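Local structure of HTH-type transcriptional repressor Rv2887 (Mycobacterium tuberculosis, 5HSM) at residues L52-R63 / G120-V131. The protein represses transcription of the methyltransferase gene htm and several others by binding promoter DNA as a homodimer, and also binds salicylate, para-aminosalicylic acid and gemfibrozil. Numbering follows the deposited sequence.
Sequences LGLTLPEFVCLR and GRALAKRAEAVV. With SO4 (sulfate ion), chain C.
Phe59 drives its ring as a knob into the hole formed by Ala124, Ala127, Glu128 and Val131, where helix 56-67 crosses helix 118-139 with the short segment axes 9.6 Å apart. CG anti to the backbone N (chi1 171°) swings the ring across to the other helix, although CB does not point there. Val131 CG2 covers one face in a CH-pi contact, 4.1 Å from the centroid, while Glu128 OE2 meets the ring edge in plane, 3.4 Å from CZ. Ala127 is small enough to let the ring in, its CB 3.5 Å from Phe59 CD1. Branched leucines suit the flank: Leu62 sets CG against Ala124 CB (3.9 Å) and CD2 against Leu123, Leu54 and Leu123 meet tip to tip, and Leu52 rests CD2 on Ala127 and Val130. At the other border the Arg63 guanidinium stacks on the Glu128 carboxylate, planes 13° apart; OE2 lies over its face, 3.2 Å from NE, a salt bridge of opposite charges with no N-H aimed at the oxygen. Further salt bridges join Arg63 to Asp27 of the second subunit and Glu128 to Arg132, probably offsetting the like charges of Glu128 and that Asp27. An apolar helix junction is thus bordered by a charge cluster that includes salicylate-binding Arg63 and reaches across the dimer.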
# COMPACT_ATOMS: atom_id res chain seq x y z
N LEU A 52 21.13 -7.06 6.56
CA LEU A 52 21.15 -6.43 7.87
C LEU A 52 20.27 -7.18 8.86
O LEU A 52 20.10 -6.76 10.00
CB LEU A 52 20.66 -4.98 7.77
CG LEU A 52 21.62 -3.86 7.36
CD1 LEU A 52 22.35 -4.16 6.07
CD2 LEU A 52 20.81 -2.58 7.21
N GLY A 53 19.68 -8.28 8.40
CA GLY A 53 18.83 -9.11 9.24
C GLY A 53 17.47 -8.48 9.51
O GLY A 53 16.83 -8.77 10.52
N LEU A 54 17.02 -7.64 8.59
CA LEU A 54 15.74 -6.95 8.75
C LEU A 54 14.77 -7.27 7.63
O LEU A 54 15.16 -7.31 6.46
CB LEU A 54 15.95 -5.43 8.78
CG LEU A 54 16.67 -4.81 9.97
CD1 LEU A 54 16.98 -3.38 9.68
CD2 LEU A 54 15.77 -4.92 11.16
N THR A 55 13.51 -7.48 8.00
CA THR A 55 12.42 -7.45 7.04
C THR A 55 11.92 -6.03 6.89
O THR A 55 12.25 -5.16 7.70
CB THR A 55 11.25 -8.34 7.48
OG1 THR A 55 10.66 -7.78 8.66
CG2 THR A 55 11.74 -9.75 7.77
N LEU A 56 11.12 -5.78 5.88
CA LEU A 56 10.55 -4.45 5.70
C LEU A 56 9.71 -3.99 6.92
O LEU A 56 9.89 -2.86 7.40
CB LEU A 56 9.74 -4.41 4.40
CG LEU A 56 9.40 -3.03 3.85
CD1 LEU A 56 10.63 -2.18 3.87
CD2 LEU A 56 8.89 -3.17 2.42
N PRO A 57 8.79 -4.84 7.43
CA PRO A 57 8.04 -4.37 8.61
C PRO A 57 8.90 -4.11 9.85
O PRO A 57 8.64 -3.18 10.63
CB PRO A 57 7.06 -5.53 8.86
CG PRO A 57 6.93 -6.21 7.54
CD PRO A 57 8.28 -6.13 6.93
N GLU A 58 9.94 -4.93 10.03
CA GLU A 58 10.90 -4.70 11.11
C GLU A 58 11.59 -3.36 10.96
O GLU A 58 11.73 -2.61 11.93
CB GLU A 58 11.94 -5.83 11.16
CG GLU A 58 11.36 -7.11 11.74
CD GLU A 58 12.22 -8.34 11.47
OE1 GLU A 58 13.32 -8.21 10.90
OE2 GLU A 58 11.76 -9.45 11.83
N PHE A 59 12.02 -3.05 9.74
CA PHE A 59 12.62 -1.75 9.49
C PHE A 59 11.65 -0.59 9.77
O PHE A 59 12.02 0.40 10.40
CB PHE A 59 13.12 -1.63 8.06
CG PHE A 59 13.54 -0.24 7.71
CD1 PHE A 59 14.62 0.35 8.36
CD2 PHE A 59 12.84 0.50 6.78
CE1 PHE A 59 15.00 1.65 8.06
CE2 PHE A 59 13.20 1.80 6.47
CZ PHE A 59 14.29 2.37 7.11
N VAL A 60 10.41 -0.72 9.32
CA VAL A 60 9.41 0.33 9.57
C VAL A 60 9.24 0.58 11.08
O VAL A 60 9.26 1.74 11.54
CB VAL A 60 8.07 -0.04 8.90
CG1 VAL A 60 6.97 0.91 9.33
CG2 VAL A 60 8.23 -0.01 7.37
N CYS A 61 9.10 -0.50 11.85
CA CYS A 61 9.02 -0.40 13.31
C CYS A 61 10.25 0.28 13.92
O CYS A 61 10.14 1.23 14.70
CB CYS A 61 8.84 -1.79 13.93
SG CYS A 61 8.80 -1.81 15.74
N LEU A 62 11.43 -0.23 13.56
CA LEU A 62 12.71 0.35 13.97
C LEU A 62 12.79 1.87 13.72
O LEU A 62 13.17 2.65 14.60
CB LEU A 62 13.84 -0.37 13.23
CG LEU A 62 15.28 -0.29 13.73
CD1 LEU A 62 15.41 -0.87 15.12
CD2 LEU A 62 16.19 -1.02 12.76
N ARG A 63 12.41 2.29 12.52
CA ARG A 63 12.48 3.69 12.14
C ARG A 63 11.50 4.53 12.97
O ARG A 63 11.83 5.63 13.44
CB ARG A 63 12.20 3.85 10.64
CG ARG A 63 12.29 5.28 10.17
CD ARG A 63 12.78 5.36 8.75
NE ARG A 63 13.04 6.74 8.34
CZ ARG A 63 14.13 7.44 8.69
NH1 ARG A 63 15.06 6.89 9.46
NH2 ARG A 63 14.28 8.68 8.26
N GLY A 120 20.25 -0.94 18.31
CA GLY A 120 19.06 -0.58 17.55
C GLY A 120 19.14 0.77 16.86
O GLY A 120 18.68 0.92 15.73
N ARG A 121 19.70 1.77 17.54
CA ARG A 121 19.79 3.11 16.97
C ARG A 121 20.80 3.08 15.82
O ARG A 121 20.58 3.68 14.74
CB ARG A 121 20.18 4.14 18.05
CG ARG A 121 19.14 4.24 19.17
CD ARG A 121 19.42 5.38 20.17
NE ARG A 121 20.63 5.16 20.96
CZ ARG A 121 20.68 4.49 22.11
NH1 ARG A 121 19.58 3.97 22.64
NH2 ARG A 121 21.84 4.37 22.75
N ALA A 122 21.90 2.35 16.04
CA ALA A 122 22.92 2.25 15.00
C ALA A 122 22.33 1.57 13.77
O ALA A 122 22.53 2.01 12.62
CB ALA A 122 24.12 1.48 15.51
N LEU A 123 21.59 0.49 14.02
CA LEU A 123 20.97 -0.30 12.95
C LEU A 123 19.95 0.52 12.20
O LEU A 123 19.82 0.40 10.99
CB LEU A 123 20.30 -1.56 13.52
CG LEU A 123 19.72 -2.56 12.51
CD1 LEU A 123 20.84 -3.11 11.61
CD2 LEU A 123 19.00 -3.69 13.23
N ALA A 124 19.20 1.34 12.93
CA ALA A 124 18.16 2.15 12.31
C ALA A 124 18.81 3.08 11.30
O ALA A 124 18.31 3.26 10.18
CB ALA A 124 17.36 2.94 13.36
N LYS A 125 19.96 3.65 11.69
CA LYS A 125 20.59 4.58 10.76
C LYS A 125 21.23 3.86 9.56
O LYS A 125 21.06 4.31 8.41
CB LYS A 125 21.59 5.49 11.48
CG LYS A 125 20.88 6.64 12.22
CD LYS A 125 19.45 6.85 11.64
CE LYS A 125 18.88 8.27 11.74
NZ LYS A 125 19.27 9.18 10.63
N ARG A 126 21.91 2.74 9.80
CA ARG A 126 22.48 1.98 8.69
C ARG A 126 21.39 1.53 7.70
O ARG A 126 21.57 1.60 6.47
CB ARG A 126 23.25 0.76 9.20
CG ARG A 126 24.67 0.66 8.67
CD ARG A 126 25.69 1.20 9.66
NE ARG A 126 25.86 0.34 10.83
CZ ARG A 126 26.70 0.59 11.84
NH1 ARG A 126 27.46 1.68 11.83
NH2 ARG A 126 26.78 -0.26 12.85
N ALA A 127 20.26 1.10 8.25
CA ALA A 127 19.15 0.60 7.44
C ALA A 127 18.53 1.72 6.62
O ALA A 127 18.19 1.54 5.44
CB ALA A 127 18.12 -0.07 8.33
N GLU A 128 18.35 2.89 7.23
CA GLU A 128 17.81 4.01 6.46
C GLU A 128 18.74 4.29 5.28
O GLU A 128 18.27 4.52 4.16
CB GLU A 128 17.63 5.26 7.34
CG GLU A 128 17.27 6.52 6.55
CD GLU A 128 15.87 6.49 5.92
OE1 GLU A 128 15.58 7.43 5.14
OE2 GLU A 128 15.07 5.57 6.18
N ALA A 129 20.04 4.24 5.53
CA ALA A 129 20.99 4.45 4.44
C ALA A 129 20.84 3.43 3.30
O ALA A 129 20.81 3.81 2.11
CB ALA A 129 22.42 4.42 4.99
N VAL A 130 20.75 2.14 3.62
CA VAL A 130 20.62 1.16 2.53
C VAL A 130 19.27 1.31 1.79
O VAL A 130 19.19 1.03 0.59
CB VAL A 130 20.80 -0.31 2.99
CG1 VAL A 130 22.03 -0.45 3.91
CG2 VAL A 130 19.54 -0.85 3.65
N VAL A 131 18.23 1.75 2.49
CA VAL A 131 16.94 1.97 1.82
C VAL A 131 17.02 3.17 0.84
O VAL A 131 16.52 3.09 -0.29
CB VAL A 131 15.82 2.18 2.84
CG1 VAL A 131 14.53 2.63 2.17
CG2 VAL A 131 15.59 0.89 3.63
S SO4 C . 24.33 6.37 20.58
O1 SO4 C . 24.71 5.69 19.35
O2 SO4 C . 24.75 5.55 21.72
O3 SO4 C . 22.89 6.57 20.60
O4 SO4 C . 25.00 7.67 20.63